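Local coordinates for protein ATP phosphoribosyltransferase (Methanobacterium thermoautotrophicum, PDB 2VD3) that probably catalyses the magnesium-dependent condensation of ATP with 5-phosphoribose 1-diphosphate, the first step of histidine biosynthesis, and binds the pathway's end product histidine, at residues Ala8-Gly13 with Ser52-Ile57; His44-Val49 with Ser197-Glu202; Phe60-Ala65 with Ser81-Leu86; Thr71-Ile76 with Ser183-Ala188. All coordinates share one frame; numbering follows the deposited sequence.

Contact 1 of 4, residues Ala8-Gly13 with Ser52-Ile57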
loop_
_atom_site.group_PDB
_atom_site.type_symbol
_atom_site.label_atom_id
_atom_site.label_comp_id
_atom_site.label_asym_id
_atom_site.label_seq_id
_atom_site.Cartn_x
_atom_site.Cartn_y
_atom_site.Cartn_z
ATOM N N ALA A 8 4.585 -20.882 -16.233
ATOM C CA ALA A 8 3.714 -19.812 -15.799
ATOM C C ALA A 8 3.394 -19.980 -14.321
ATOM O O ALA A 8 2.859 -21.001 -13.897
ATOM C CB ALA A 8 2.440 -19.795 -16.636
ATOM N N VAL A 9 3.741 -18.974 -13.536
ATOM C CA VAL A 9 3.574 -19.034 -12.086
ATOM C C VAL A 9 2.751 -17.829 -11.666
ATOM O O VAL A 9 2.999 -16.722 -12.139
ATOM C CB VAL A 9 4.958 -19.064 -11.374
ATOM C CG1 VAL A 9 4.838 -18.880 -9.864
ATOM C CG2 VAL A 9 5.695 -20.369 -11.712
ATOM N N PRO A 10 1.730 -18.044 -10.819
ATOM C CA PRO A 10 0.900 -16.925 -10.367
ATOM C C PRO A 10 1.715 -15.818 -9.722
ATOM O O PRO A 10 2.688 -16.095 -9.007
ATOM C CB PRO A 10 -0.060 -17.582 -9.373
ATOM C CG PRO A 10 -0.159 -18.987 -9.882
ATOM C CD PRO A 10 1.244 -19.325 -10.270
ATOM N N SER A 11 1.319 -14.578 -10.006
ATOM C CA SER A 11 2.034 -13.377 -9.567
ATOM C C SER A 11 1.488 -12.811 -8.269
ATOM O O SER A 11 2.234 -12.232 -7.477
ATOM C CB SER A 11 1.975 -12.303 -10.650
ATOM O OG SER A 11 0.696 -12.273 -11.259
ATOM N N LYS A 12 0.185 -12.965 -8.058
ATOM C CA LYS A 12 -0.452 -12.514 -6.821
ATOM C C LYS A 12 -1.418 -13.577 -6.306
ATOM O O LYS A 12 -1.701 -14.550 -7.002
ATOM C CB LYS A 12 -1.139 -11.138 -7.002
ATOM C CG LYS A 12 -1.932 -10.964 -8.302
ATOM C CD LYS A 12 -1.907 -9.511 -8.791
ATOM C CE LYS A 12 -3.011 -8.665 -8.170
ATOM N NZ LYS A 12 -2.929 -7.247 -8.611
ATOM N N GLY A 13 -1.902 -13.397 -5.081
ATOM C CA GLY A 13 -2.853 -14.330 -4.484
ATOM C C GLY A 13 -2.205 -15.498 -3.757
ATOM O O GLY A 13 -0.966 -15.601 -3.668
ATOM N N SER A 52 2.375 -14.630 -14.341
ATOM C CA SER A 52 1.095 -14.466 -14.974
ATOM C C SER A 52 0.036 -14.473 -13.900
ATOM O O SER A 52 0.223 -15.115 -12.873
ATOM C CB SER A 52 0.859 -15.644 -15.918
ATOM O OG SER A 52 1.853 -15.703 -16.925
ATOM N N ARG A 53 -1.069 -13.765 -14.120
ATOM C CA ARG A 53 -2.232 -13.889 -13.245
ATOM C C ARG A 53 -2.852 -15.279 -13.356
ATOM O O ARG A 53 -2.929 -15.860 -14.447
ATOM C CB ARG A 53 -3.260 -12.793 -13.531
ATOM C CG ARG A 53 -2.979 -11.506 -12.741
ATOM C CD ARG A 53 -3.964 -10.412 -13.066
ATOM N NE ARG A 53 -3.597 -9.145 -12.431
ATOM C CZ ARG A 53 -4.216 -7.984 -12.647
ATOM N NH1 ARG A 53 -3.804 -6.887 -12.022
ATOM N NH2 ARG A 53 -5.246 -7.910 -13.487
ATOM N N ALA A 54 -3.280 -15.804 -12.210
ATOM C CA ALA A 54 -3.715 -17.194 -12.084
ATOM C C ALA A 54 -4.841 -17.620 -13.029
ATOM O O ALA A 54 -4.872 -18.767 -13.465
ATOM C CB ALA A 54 -4.092 -17.502 -10.627
ATOM N N ALA A 55 -5.763 -16.714 -13.337
ATOM C CA ALA A 55 -6.891 -17.052 -14.197
ATOM C C ALA A 55 -6.492 -17.115 -15.672
ATOM O O ALA A 55 -7.228 -17.670 -16.491
ATOM C CB ALA A 55 -8.049 -16.084 -13.984
ATOM N N ASP A 56 -5.331 -16.554 -15.999
ATOM C CA ASP A 56 -4.833 -16.517 -17.372
ATOM C C ASP A 56 -3.914 -17.695 -17.682
ATOM O O ASP A 56 -3.657 -18.008 -18.842
ATOM C CB ASP A 56 -4.066 -15.210 -17.616
ATOM C CG ASP A 56 -4.965 -14.001 -17.687
ATOM O OD1 ASP A 56 -4.503 -12.917 -17.298
ATOM O OD2 ASP A 56 -6.119 -14.110 -18.151
ATOM N N ILE A 57 -3.409 -18.349 -16.641
ATOM C CA ILE A 57 -2.485 -19.467 -16.825
ATOM C C ILE A 57 -3.049 -20.665 -17.636
ATOM O O ILE A 57 -2.345 -21.218 -18.476
ATOM C CB ILE A 57 -1.863 -19.908 -15.483
ATOM C CG1 ILE A 57 -1.038 -18.747 -14.896
ATOM C CG2 ILE A 57 -1.021 -21.157 -15.674
ATOM C CD1 ILE A 57 -0.273 -19.047 -13.608
HETATM O O HOH W 1 -2.627 -14.347 -9.658
#
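In one of two K12 conformers, NZ approaches the R53 guanidinium obliquely, 3.5 Å from NH1; since the lysine has the second conformer, this meeting of like charges is doubtful. The pyrrolidine ring of P10 rests on I57, its CG and CD against CD1. The contact lies at the ends of the parallel strands 5-10 and 47-52, in a domain related to the type II periplasmic binding proteins. At the register point P10-S52, S52 N donates to V9 O over 3.1 Å in a nearly straight bond, although the donor lies tilted 33° from the carbonyl plane. S52 O faces a cluster of donors: weak bonds from S11 N and S11 OG, and a C-H...O contact from P10 CA at 3.2 Å.

Beneath the strand end, I57 opens helix 57-63. Its extended chain (chi2 -176°) carries CD1 to within 3.7 Å of P10 CD, the two side chains crossing at about a right angle, while the CG2 branch lies 3.8 Å from A8 CB. An alanine in place of I57 lacks both branch ends and would probably open a gap beneath A8 and the proline ring, leaving the strand end less firmly seated on the helix start.

The same loop faces the second subunit, where D56 OD2 accepts a hydrogen bond from T143 N of that chain. One water bridges the two segments, donating to K12 O at 2.8 Å and accepting from A54 N at 3.0 Å.

Contact 2 of 4, residues His44-Val49 with Ser197-Glu202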
loop_
_atom_site.group_PDB
_atom_site.type_symbol
_atom_site.label_atom_id
_atom_site.label_comp_id
_atom_site.label_asym_id
_atom_site.label_seq_id
_atom_site.Cartn_x
_atom_site.Cartn_y
_atom_site.Cartn_z
ATOM N N HIS A 44 18.008 -23.520 -12.802
ATOM C CA HIS A 44 18.242 -24.394 -13.949
ATOM C C HIS A 44 18.339 -23.565 -15.233
ATOM O O HIS A 44 17.437 -22.795 -15.542
ATOM C CB HIS A 44 17.121 -25.422 -14.049
ATOM C CG HIS A 44 17.425 -26.575 -14.953
ATOM N ND1 HIS A 44 17.764 -26.417 -16.280
ATOM C CD2 HIS A 44 17.406 -27.910 -14.726
ATOM C CE1 HIS A 44 17.975 -27.604 -16.822
ATOM N NE2 HIS A 44 17.755 -28.527 -15.902
ATOM N N PRO A 45 19.449 -23.700 -15.978
ATOM C CA PRO A 45 19.681 -22.875 -17.177
ATOM C C PRO A 45 18.646 -23.032 -18.299
ATOM O O PRO A 45 18.604 -22.205 -19.210
ATOM C CB PRO A 45 21.068 -23.333 -17.656
ATOM C CG PRO A 45 21.706 -23.919 -16.449
ATOM C CD PRO A 45 20.587 -24.601 -15.721
ATOM N N GLN A 46 17.824 -24.075 -18.236
ATOM C CA GLN A 46 16.829 -24.325 -19.275
ATOM C C GLN A 46 15.404 -23.991 -18.812
ATOM O O GLN A 46 14.439 -24.199 -19.554
ATOM C CB GLN A 46 16.877 -25.787 -19.728
ATOM C CG GLN A 46 18.200 -26.290 -20.297
ATOM C CD GLN A 46 18.140 -27.790 -20.575
ATOM O OE1 GLN A 46 18.737 -28.595 -19.857
ATOM N NE2 GLN A 46 17.376 -28.169 -21.590
ATOM N N ILE A 47 15.262 -23.497 -17.588
ATOM C CA ILE A 47 13.940 -23.186 -17.080
ATOM C C ILE A 47 13.803 -21.709 -16.751
ATOM O O ILE A 47 14.558 -21.174 -15.939
ATOM C CB ILE A 47 13.556 -24.066 -15.846
ATOM C CG1 ILE A 47 13.584 -25.556 -16.223
ATOM C CG2 ILE A 47 12.174 -23.670 -15.304
ATOM C CD1 ILE A 47 13.641 -26.495 -15.046
ATOM N N GLU A 48 12.834 -21.057 -17.384
ATOM C CA GLU A 48 12.470 -19.701 -17.000
ATOM C C GLU A 48 11.038 -19.634 -16.445
ATOM O O GLU A 48 10.217 -20.540 -16.657
ATOM C CB GLU A 48 12.682 -18.714 -18.152
ATOM C CG GLU A 48 11.452 -18.480 -18.993
ATOM C CD GLU A 48 11.748 -17.850 -20.339
ATOM O OE1 GLU A 48 10.868 -17.955 -21.222
ATOM O OE2 GLU A 48 12.844 -17.262 -20.514
ATOM N N VAL A 49 10.761 -18.556 -15.721
ATOM C CA VAL A 49 9.466 -18.362 -15.097
ATOM C C VAL A 49 8.812 -17.132 -15.692
ATOM O O VAL A 49 9.449 -16.077 -15.810
ATOM C CB VAL A 49 9.589 -18.247 -13.554
ATOM C CG1 VAL A 49 8.316 -17.679 -12.930
ATOM C CG2 VAL A 49 9.925 -19.610 -12.957
ATOM N N SER A 197 10.099 -33.371 -23.610
ATOM C CA SER A 197 9.737 -34.274 -22.498
ATOM C C SER A 197 10.862 -34.555 -21.516
ATOM O O SER A 197 10.600 -34.874 -20.367
ATOM C CB SER A 197 9.190 -35.603 -23.022
ATOM O OG SER A 197 10.193 -36.320 -23.713
ATOM N N GLY A 198 12.106 -34.456 -21.971
ATOM C CA GLY A 198 13.256 -34.653 -21.093
ATOM C C GLY A 198 13.230 -33.654 -19.954
ATOM O O GLY A 198 12.956 -34.006 -18.803
ATOM N N ILE A 199 13.488 -32.398 -20.293
ATOM C CA ILE A 199 13.482 -31.304 -19.329
ATOM C C ILE A 199 12.167 -31.198 -18.552
ATOM O O ILE A 199 12.165 -30.810 -17.379
ATOM C CB ILE A 199 13.829 -29.945 -20.010
ATOM C CG1 ILE A 199 14.010 -28.834 -18.975
ATOM C CG2 ILE A 199 12.781 -29.551 -21.053
ATOM C CD1 ILE A 199 15.127 -29.084 -17.998
ATOM N N ILE A 200 11.053 -31.547 -19.193
ATOM C CA ILE A 200 9.761 -31.441 -18.513
ATOM C C ILE A 200 9.690 -32.482 -17.409
ATOM O O ILE A 200 9.376 -32.149 -16.264
ATOM C CB ILE A 200 8.547 -31.510 -19.488
ATOM C CG1 ILE A 200 8.447 -30.206 -20.291
ATOM C CG2 ILE A 200 7.249 -31.784 -18.729
ATOM C CD1 ILE A 200 7.242 -30.101 -21.192
ATOM N N GLU A 201 10.010 -33.731 -17.747
ATOM C CA GLU A 201 10.051 -34.805 -16.749
ATOM C C GLU A 201 11.113 -34.547 -15.677
ATOM O O GLU A 201 10.975 -35.009 -14.542
ATOM C CB GLU A 201 10.276 -36.170 -17.404
ATOM C CG GLU A 201 9.083 -36.692 -18.226
ATOM C CD GLU A 201 7.829 -36.957 -17.393
ATOM O OE1 GLU A 201 6.720 -36.673 -17.890
ATOM O OE2 GLU A 201 7.948 -37.450 -16.252
ATOM N N GLU A 202 12.162 -33.809 -16.033
ATOM C CA GLU A 202 13.184 -33.433 -15.067
ATOM C C GLU A 202 12.598 -32.509 -13.984
ATOM O O GLU A 202 12.777 -32.751 -12.788
ATOM C CB GLU A 202 14.389 -32.791 -15.760
ATOM C CG GLU A 202 15.523 -32.453 -14.804
ATOM C CD GLU A 202 16.703 -31.793 -15.481
ATOM O OE1 GLU A 202 16.879 -31.981 -16.707
ATOM O OE2 GLU A 202 17.468 -31.093 -14.778
HETATM O O HOH W 2 19.082 -30.896 -19.109
#
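A type I beta turn from H44 to I47 leads into strand 47-52 and presents H44 and Q46 to the first turns of helix 197-212, with the CA atoms of Q46 and I199 7.7 Å apart. The contact thus packs a helix end against the entrance of a strand of the periplasmic-binding-protein-like sheet.

Both nitrogens of the H44 ring are used, and both partners lie at its edge, in the ring plane. ND1 takes the backbone N-H of Q46 at 3.1 Å, a bond inside the turn that fixes the rotation of the imidazole. Across the contact, NE2 donates to E202 OE2 over 2.8 Å. This bond is bent (131° at the hydrogen) and meets the carboxylate from above its plane. The glutamate gets there with an extended chain whose CG stands anti to the backbone N (chi1 -177°). With a leucine in place of H44, the carboxylate of E202 would probably lose its mate across the contact, and Q46 N its acceptor in the turn.

E202 also packs on F265 of the third subunit, whereas the amide nitrogen of Q46 turns to P3 O. I199 makes its apolar contacts with the turn through CD1, which comes obliquely to the H44 ring, 3.4 Å from CE1, lies beside the Q46 side chain, and meets the CD1 of I47 at 4.2 Å.

Contact 3 of 4, residues Phe60-Ala65 with Ser81-Leu86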
loop_
_atom_site.group_PDB
_atom_site.type_symbol
_atom_site.label_atom_id
_atom_site.label_comp_id
_atom_site.label_asym_id
_atom_site.label_seq_id
_atom_site.Cartn_x
_atom_site.Cartn_y
_atom_site.Cartn_z
ATOM N N PHE A 60 -2.657 -19.416 -21.309
ATOM C CA PHE A 60 -1.250 -19.283 -21.690
ATOM C C PHE A 60 -0.621 -20.643 -21.966
ATOM O O PHE A 60 0.194 -20.795 -22.897
ATOM C CB PHE A 60 -0.421 -18.551 -20.622
ATOM C CG PHE A 60 -0.764 -17.089 -20.456
ATOM C CD1 PHE A 60 -1.498 -16.400 -21.423
ATOM C CD2 PHE A 60 -0.325 -16.388 -19.322
ATOM C CE1 PHE A 60 -1.798 -15.038 -21.253
ATOM C CE2 PHE A 60 -0.613 -15.037 -19.155
ATOM C CZ PHE A 60 -1.351 -14.360 -20.116
ATOM N N VAL A 61 -0.998 -21.627 -21.154
ATOM C CA VAL A 61 -0.495 -22.982 -21.309
ATOM C C VAL A 61 -1.183 -23.702 -22.464
ATOM O O VAL A 61 -0.536 -24.431 -23.212
ATOM C CB VAL A 61 -0.603 -23.785 -19.980
ATOM C CG1 VAL A 61 -0.174 -25.243 -20.168
ATOM C CG2 VAL A 61 0.236 -23.113 -18.876
ATOM N N ALA A 62 -2.484 -23.483 -22.634
ATOM C CA ALA A 62 -3.224 -24.121 -23.734
ATOM C C ALA A 62 -2.681 -23.670 -25.090
ATOM O O ALA A 62 -2.577 -24.467 -26.020
ATOM C CB ALA A 62 -4.721 -23.828 -23.629
ATOM N N ASP A 63 -2.311 -22.393 -25.169
ATOM C CA ASP A 63 -1.903 -21.766 -26.418
ATOM C C ASP A 63 -0.427 -21.934 -26.729
ATOM O O ASP A 63 -0.027 -21.884 -27.883
ATOM C CB ASP A 63 -2.288 -20.287 -26.420
ATOM C CG ASP A 63 -3.785 -20.077 -26.604
ATOM O OD1 ASP A 63 -4.418 -20.839 -27.397
ATOM O OD2 ASP A 63 -4.333 -19.151 -25.957
ATOM N N GLY A 64 0.377 -22.135 -25.697
ATOM C CA GLY A 64 1.792 -22.380 -25.874
ATOM C C GLY A 64 2.653 -21.175 -25.563
ATOM O O GLY A 64 3.848 -21.179 -25.856
ATOM N N ALA A 65 2.054 -20.140 -24.976
ATOM C CA ALA A 65 2.816 -18.996 -24.474
ATOM C C ALA A 65 3.680 -19.425 -23.291
ATOM O O ALA A 65 4.728 -18.831 -23.029
ATOM C CB ALA A 65 1.888 -17.876 -24.070
ATOM N N SER A 81 -9.914 -24.739 -20.686
ATOM C CA SER A 81 -8.702 -24.695 -21.509
ATOM C C SER A 81 -8.191 -26.086 -21.852
ATOM O O SER A 81 -8.341 -27.020 -21.056
ATOM C CB SER A 81 -7.603 -23.925 -20.769
ATOM O OG SER A 81 -8.000 -22.581 -20.517
ATOM N N ASP A 82 -7.577 -26.221 -23.025
ATOM C CA ASP A 82 -7.063 -27.511 -23.468
ATOM C C ASP A 82 -5.621 -27.696 -23.011
ATOM O O ASP A 82 -4.674 -27.260 -23.677
ATOM C CB ASP A 82 -7.213 -27.662 -24.980
ATOM C CG ASP A 82 -6.454 -28.856 -25.536
ATOM O OD1 ASP A 82 -5.954 -28.747 -26.668
ATOM O OD2 ASP A 82 -6.344 -29.893 -24.850
ATOM N N VAL A 83 -5.471 -28.360 -21.865
ATOM C CA VAL A 83 -4.171 -28.551 -21.212
ATOM C C VAL A 83 -4.032 -29.968 -20.638
ATOM O O VAL A 83 -5.034 -30.606 -20.327
ATOM C CB VAL A 83 -3.976 -27.536 -20.065
ATOM C CG1 VAL A 83 -3.909 -26.118 -20.615
ATOM C CG2 VAL A 83 -5.106 -27.669 -19.027
ATOM N N GLU A 84 -2.793 -30.446 -20.501
ATOM C CA GLU A 84 -2.507 -31.707 -19.804
ATOM C C GLU A 84 -2.209 -31.439 -18.321
ATOM O O GLU A 84 -1.329 -30.649 -18.020
ATOM C CB GLU A 84 -1.294 -32.415 -20.429
ATOM C CG GLU A 84 -1.334 -32.583 -21.949
ATOM C CD GLU A 84 -2.565 -33.336 -22.428
ATOM O OE1 GLU A 84 -3.100 -32.964 -23.479
ATOM O OE2 GLU A 84 -3.017 -34.280 -21.749
ATOM N N ILE A 85 -2.934 -32.090 -17.410
ATOM C CA ILE A 85 -2.624 -32.013 -15.972
ATOM C C ILE A 85 -1.529 -33.030 -15.653
ATOM O O ILE A 85 -1.717 -34.222 -15.864
ATOM C CB ILE A 85 -3.878 -32.260 -15.064
ATOM C CG1 ILE A 85 -4.935 -31.171 -15.273
ATOM C CG2 ILE A 85 -3.483 -32.324 -13.580
ATOM C CD1 ILE A 85 -6.296 -31.505 -14.659
ATOM N N LEU A 86 -0.395 -32.551 -15.143
ATOM C CA LEU A 86 0.759 -33.406 -14.838
ATOM C C LEU A 86 0.807 -33.941 -13.405
ATOM O O LEU A 86 1.112 -35.118 -13.196
ATOM C CB LEU A 86 2.070 -32.681 -15.164
ATOM C CG LEU A 86 2.365 -32.397 -16.653
ATOM C CD1 LEU A 86 3.786 -31.885 -16.817
ATOM C CD2 LEU A 86 2.122 -33.641 -17.530
HETATM O O HOH W 3 -4.192 -26.358 -27.206
#
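V61 begins the contact, its CG1 branch lying 3.9 Å from CG1 of V83; the two side chains cross at about a right angle. The same valine also packs on I187, so its side chain faces the sheet from helix 57-63, while its carbonyl oxygen accepts a hydrogen bond from N189 ND2. One residue on, A62 supplies most of the helix side of the contact. Its CB points at the incoming chain and stops 3.4 Å from D82 O, with S81 CB beside it. V83 CG1, anti to its own carbonyl carbon (chi1 -65°), slips in next to the helix backbone, 3.6 Å from A62 N. A water donates to both A62 O, at 2.8 Å, and D82 OD1, at 3.0 Å. The helix runs to D63, and G64 then leaves it with a positive phi.

Helix 57-63 is thus tied to the segment that enters strand 84-88. A bound magnesium ion lies about 4 Å from the D82 side chain, which alone does not show coordination. No direct hydrogen bond crosses: small apolar groups let the backbones come close, with 5.1 Å between the CA atoms of A62 and D82, and water supplies the polar link.

Contact 4 of 4, residues Thr71-Ile76 with Ser183-Ala188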
loop_
_atom_site.group_PDB
_atom_site.type_symbol
_atom_site.label_atom_id
_atom_site.label_comp_id
_atom_site.label_asym_id
_atom_site.label_seq_id
_atom_site.Cartn_x
_atom_site.Cartn_y
_atom_site.Cartn_z
ATOM N N THR A 71 -1.419 -23.570 -11.513
ATOM C CA THR A 71 -2.630 -22.807 -11.205
ATOM C C THR A 71 -3.708 -23.692 -10.590
ATOM O O THR A 71 -3.507 -24.897 -10.425
ATOM C CB THR A 71 -3.157 -21.976 -12.431
ATOM O OG1 THR A 71 -4.196 -21.089 -11.997
ATOM C CG2 THR A 71 -3.674 -22.858 -13.550
ATOM N N GLY A 72 -4.839 -23.086 -10.243
ATOM C CA GLY A 72 -5.904 -23.784 -9.542
ATOM C C GLY A 72 -6.774 -24.544 -10.508
ATOM O O GLY A 72 -7.012 -24.084 -11.616
ATOM N N TYR A 73 -7.246 -25.714 -10.078
ATOM C CA TYR A 73 -8.109 -26.577 -10.883
ATOM C C TYR A 73 -9.416 -25.881 -11.254
ATOM O O TYR A 73 -9.907 -26.039 -12.368
ATOM C CB TYR A 73 -8.386 -27.884 -10.132
ATOM C CG TYR A 73 -9.213 -28.894 -10.897
ATOM C CD1 TYR A 73 -8.740 -29.471 -12.076
ATOM C CD2 TYR A 73 -10.464 -29.287 -10.432
ATOM C CE1 TYR A 73 -9.499 -30.409 -12.770
ATOM C CE2 TYR A 73 -11.233 -30.219 -11.124
ATOM C CZ TYR A 73 -10.743 -30.776 -12.287
ATOM O OH TYR A 73 -11.508 -31.691 -12.976
ATOM N N ASP A 74 -9.974 -25.108 -10.322
ATOM C CA ASP A 74 -11.185 -24.341 -10.599
ATOM C C ASP A 74 -11.027 -23.438 -11.822
ATOM O O ASP A 74 -11.916 -23.363 -12.670
ATOM C CB ASP A 74 -11.623 -23.530 -9.375
ATOM C CG ASP A 74 -10.489 -22.704 -8.755
ATOM O OD1 ASP A 74 -10.716 -22.151 -7.671
ATOM O OD2 ASP A 74 -9.382 -22.599 -9.321
ATOM N N LEU A 75 -9.884 -22.772 -11.911
ATOM C CA LEU A 75 -9.609 -21.841 -13.002
ATOM C C LEU A 75 -9.437 -22.604 -14.315
ATOM O O LEU A 75 -10.007 -22.220 -15.330
ATOM C CB LEU A 75 -8.404 -20.932 -12.673
ATOM C CG LEU A 75 -8.535 -20.105 -11.368
ATOM C CD1 LEU A 75 -7.256 -19.360 -11.005
ATOM C CD2 LEU A 75 -9.711 -19.130 -11.414
ATOM N N ILE A 76 -8.695 -23.710 -14.268
ATOM C CA ILE A 76 -8.536 -24.609 -15.415
ATOM C C ILE A 76 -9.899 -25.091 -15.912
ATOM O O ILE A 76 -10.175 -25.058 -17.108
ATOM C CB ILE A 76 -7.637 -25.840 -15.078
ATOM C CG1 ILE A 76 -6.263 -25.390 -14.556
ATOM C CG2 ILE A 76 -7.491 -26.744 -16.291
ATOM C CD1 ILE A 76 -5.385 -26.507 -14.038
ATOM N N SER A 183 -7.881 -27.952 -6.303
ATOM C CA SER A 183 -6.553 -28.065 -5.775
ATOM C C SER A 183 -5.636 -27.471 -6.826
ATOM O O SER A 183 -6.035 -27.327 -7.991
ATOM C CB SER A 183 -6.230 -29.531 -5.512
ATOM O OG SER A 183 -4.900 -29.695 -5.070
ATOM N N VAL A 184 -4.425 -27.107 -6.411
ATOM C CA VAL A 184 -3.438 -26.556 -7.330
ATOM C C VAL A 184 -2.773 -27.658 -8.164
ATOM O O VAL A 184 -2.371 -28.709 -7.652
ATOM C CB VAL A 184 -2.375 -25.694 -6.595
ATOM C CG1 VAL A 184 -1.317 -25.230 -7.574
ATOM C CG2 VAL A 184 -3.034 -24.492 -5.946
ATOM N N LYS A 185 -2.645 -27.401 -9.457
ATOM C CA LYS A 185 -2.139 -28.405 -10.375
ATOM C C LYS A 185 -0.911 -27.898 -11.098
ATOM O O LYS A 185 -0.743 -26.698 -11.250
ATOM C CB LYS A 185 -3.227 -28.769 -11.385
ATOM C CG LYS A 185 -4.538 -29.164 -10.758
ATOM C CD LYS A 185 -4.459 -30.547 -10.136
ATOM C CE LYS A 185 -5.793 -30.957 -9.524
ATOM N NZ LYS A 185 -5.790 -32.387 -9.090
ATOM N N LEU A 186 -0.041 -28.818 -11.511
ATOM C CA LEU A 186 0.986 -28.530 -12.516
ATOM C C LEU A 186 0.429 -28.984 -13.852
ATOM O O LEU A 186 0.017 -30.143 -13.999
ATOM C CB LEU A 186 2.295 -29.275 -12.221
ATOM C CG LEU A 186 3.401 -29.152 -13.289
ATOM C CD1 LEU A 186 4.080 -27.788 -13.250
ATOM C CD2 LEU A 186 4.444 -30.273 -13.181
ATOM N N ILE A 187 0.408 -28.072 -14.824
ATOM C CA ILE A 187 -0.152 -28.389 -16.147
ATOM C C ILE A 187 0.860 -28.212 -17.258
ATOM O O ILE A 187 1.927 -27.631 -17.050
ATOM C CB ILE A 187 -1.434 -27.572 -16.486
ATOM C CG1 ILE A 187 -1.174 -26.064 -16.396
ATOM C CG2 ILE A 187 -2.602 -28.012 -15.612
ATOM C CD1 ILE A 187 -2.307 -25.212 -16.952
ATOM N N ALA A 188 0.517 -28.712 -18.446
ATOM C CA ALA A 188 1.433 -28.684 -19.557
ATOM C C ALA A 188 0.730 -28.539 -20.897
ATOM O O ALA A 188 -0.372 -29.081 -21.104
ATOM C CB ALA A 188 2.309 -29.946 -19.556
#
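Y73 and K185 run side by side in the same direction: a first torsion of -177° turns the tyrosine ring away from its own amide nitrogen, and the lysine chain bends at chi2 (-74°), which lays its methylene groups along the ring's root. CE of K185 lies 4.1 Å from Y73 CB and reaches the ring obliquely at CD1. The ammonium is farther off, any cation-pi attraction being at most weak; K185 NZ forms a salt bridge with D88 OD2.

I76, three residues on from Y73, meets I187 tip to tip, its CD1 3.5 Å from I187 CG2, and crosses the K185 side chain at about a right angle near CB.

These side chains flank an antiparallel pairing of strands 68-72 and 173-188, in the core of the periplasmic-binding-protein-like domain. T71 and K185 form a hydrogen-bonded pair. K185 N donates to T71 O over 2.8 Å in an almost straight line (175° at the hydrogen), and T71 N returns a longer bond of 3.2 Å to K185 O. T71 OG1 turns elsewhere, to A54 O.

G72 and V184 follow as the non-hydrogen-bonded pair, after which strand gives way to helix 73-79. Y73 N still donates to S183 O at 2.9 Å, so hydrogen bonding between the segments continues to the first residue of the helix. G72 holds the N-cap position, where a side chain would collide with D74 OD2.

Overall arrangement
From the N terminus, contact 1 closes the first loop, bringing the end of strand 5-10 to the loop before helix 57-63. Contact 2 starts inside that loop and so crosses contact 1; it closes a far longer one, from the turn before strand 47-52 to helix 197-212. Contacts 3 and 4 both nest within this long loop and cross each other. Contact 3 joins helix 57-63 to the entrance of strand 84-88, and contact 4 pairs strand 68-72 with strand 173-188. All four reach one mixed sheet. Contacts 3 and 4 meet where strands 84-88 and 173-188 are neighbours; contacts 1 and 4 also touch, strands 5-10 and 68-72 being neighbours.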